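Local coordinates for adenine phosphoribosyltransferase, putative (PDB 5VN4), which probably catalyses the transfer of a phosphoribosyl group from 5-phospho-alpha-D-ribose 1-diphosphate to adenine, giving AMP and pyrophosphate in purine salvage, at residues A[150-155]-A[178-183]. Residues are numbered along the deposited sequence; the frame is centred on the assembly and turned at random.
Sequences VVLIDD and VEVAGI. With HSX (5-O-phosphono-alpha-D-ribofuranose), chain D.
A181 N gives its hydrogen to L152 O at 2.8 Å, almost straight along the carbonyl, tying two parallel strands. L152 N in turn reaches E179 O, and D154 N reaches A181 O at 3.1 Å, so the amides of L152 and D154 and the carbonyl of L152 are all spent on 178-183. V178 N binds V150 O, and V150 also pairs with T176 farther back along that strand. E179 N, by contrast, is buried without a partner. The alternate residues V151 and I153 bond the other way, where strand 83-87 continues the sheet.

Side chains split by face. V151 and I153 flank the A181 methyl: with CG1 anti to the backbone N (chi1 168° and -170°), V151 CG1 and I153 CG1 each lie 4.1 Å from A181 CB. V151 and A181 pack against helix 60-75, I153 against L94. The carboxylate of E179, on this face too, is held by R73 and Y74. On the other face L152 CD1 meets V180 CG2, and M163 of helix 161-172 packs on both residues.

Farther along, I183 N binds D155 O at 2.9 Å, in the carbonyl plane on a lone pair. D154 OD2 accepts from O3 of the ribose phosphate at 2.5 Å, D155 OD1 from O2 at 2.7 Å. D155 OD2 is taken by a salt bridge to R90, and D154 OD1 by a weak bond from D155 N. This is the type I phosphoribosyltransferase arrangement, a parallel strand delivering two aspartates to the ribose hydroxyls. The bonds D154 N to A181 O and I183 N to D155 O are consistent with a backbone held in place, leaving one oxygen of each carboxylate for the sugar.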
# COMPACT_ATOMS: atom_id res chain seq x y z
N VAL A 150 19.23 3.43 2.79
CA VAL A 150 17.82 3.32 2.44
C VAL A 150 17.58 3.31 0.93
O VAL A 150 18.35 3.87 0.14
CB VAL A 150 16.97 4.40 3.14
CG1 VAL A 150 17.26 4.44 4.63
CG2 VAL A 150 17.20 5.75 2.52
N VAL A 151 16.48 2.67 0.55
CA VAL A 151 15.94 2.73 -0.80
C VAL A 151 14.58 3.39 -0.71
O VAL A 151 13.78 3.03 0.15
CB VAL A 151 15.81 1.31 -1.40
CG1 VAL A 151 14.97 1.32 -2.69
CG2 VAL A 151 17.18 0.71 -1.64
N LEU A 152 14.32 4.36 -1.59
CA LEU A 152 12.99 4.95 -1.76
C LEU A 152 12.28 4.21 -2.89
O LEU A 152 12.87 3.99 -3.95
CB LEU A 152 13.12 6.42 -2.15
CG LEU A 152 13.54 7.38 -1.04
CD1 LEU A 152 13.96 8.71 -1.64
CD2 LEU A 152 12.42 7.55 -0.04
N ILE A 153 11.02 3.82 -2.67
CA ILE A 153 10.26 3.09 -3.68
C ILE A 153 8.88 3.70 -3.90
O ILE A 153 8.21 4.11 -2.95
CB ILE A 153 10.18 1.57 -3.38
CG1 ILE A 153 9.62 0.80 -4.57
CG2 ILE A 153 9.37 1.29 -2.11
CD1 ILE A 153 9.86 -0.70 -4.50
N ASP A 154 8.48 3.78 -5.17
CA ASP A 154 7.15 4.21 -5.57
C ASP A 154 6.77 3.42 -6.82
O ASP A 154 7.58 2.65 -7.35
CB ASP A 154 7.14 5.72 -5.85
CG ASP A 154 5.81 6.36 -5.54
OD1 ASP A 154 4.83 5.62 -5.30
OD2 ASP A 154 5.77 7.61 -5.51
N ASP A 155 5.54 3.60 -7.30
CA ASP A 155 5.20 2.95 -8.57
C ASP A 155 5.72 3.74 -9.77
O ASP A 155 6.51 3.23 -10.57
CB ASP A 155 3.71 2.59 -8.67
CG ASP A 155 2.79 3.78 -8.80
OD1 ASP A 155 3.07 4.85 -8.21
OD2 ASP A 155 1.74 3.62 -9.48
N VAL A 178 20.65 4.93 -1.05
CA VAL A 178 21.33 3.99 -1.94
C VAL A 178 20.77 4.06 -3.35
O VAL A 178 21.52 4.09 -4.33
CB VAL A 178 21.25 2.58 -1.35
CG1 VAL A 178 21.89 1.56 -2.28
CG2 VAL A 178 21.91 2.54 0.02
N GLU A 179 19.44 4.07 -3.48
CA GLU A 179 18.82 3.96 -4.78
C GLU A 179 17.38 4.44 -4.65
O GLU A 179 16.78 4.37 -3.57
CB GLU A 179 18.84 2.50 -5.25
CG GLU A 179 18.34 2.25 -6.64
CD GLU A 179 18.85 0.94 -7.18
OE1 GLU A 179 20.05 0.87 -7.51
OE2 GLU A 179 18.06 -0.01 -7.28
N VAL A 180 16.86 4.90 -5.78
CA VAL A 180 15.45 5.22 -5.96
C VAL A 180 14.88 4.18 -6.91
O VAL A 180 15.47 3.92 -7.97
CB VAL A 180 15.33 6.64 -6.55
CG1 VAL A 180 14.00 6.85 -7.24
CG2 VAL A 180 15.59 7.69 -5.47
N ALA A 181 13.76 3.55 -6.53
CA ALA A 181 13.20 2.42 -7.25
C ALA A 181 11.75 2.69 -7.65
O ALA A 181 10.98 3.25 -6.87
CB ALA A 181 13.24 1.14 -6.41
N GLY A 182 11.37 2.23 -8.84
CA GLY A 182 9.99 2.27 -9.27
C GLY A 182 9.73 1.24 -10.35
O GLY A 182 10.64 0.55 -10.80
N ILE A 183 8.47 1.17 -10.78
CA ILE A 183 8.14 0.28 -11.90
C ILE A 183 7.94 1.00 -13.23
O ILE A 183 8.03 0.36 -14.28
CB ILE A 183 6.98 -0.70 -11.60
CG1 ILE A 183 5.68 0.05 -11.28
CG2 ILE A 183 7.40 -1.65 -10.48
CD1 ILE A 183 4.47 -0.88 -11.19
C1 HSX D . 1.55 9.49 -8.14
O4 HSX D . 2.47 10.56 -8.37
C2 HSX D . 2.43 8.25 -8.17
O2 HSX D . 1.84 7.15 -7.47
C3 HSX D . 3.72 8.75 -7.55
O3 HSX D . 3.61 8.82 -6.12
C4 HSX D . 3.81 10.17 -8.09
C5 HSX D . 4.68 10.27 -9.35
O5 HSX D . 4.59 11.58 -9.91
P' HSX D . 5.79 12.66 -9.73
O1X HSX D . 5.77 13.18 -8.30
O2X HSX D . 7.07 11.95 -10.08
O3X HSX D . 5.42 13.72 -10.74
O1 HSX D . 0.95 9.64 -6.84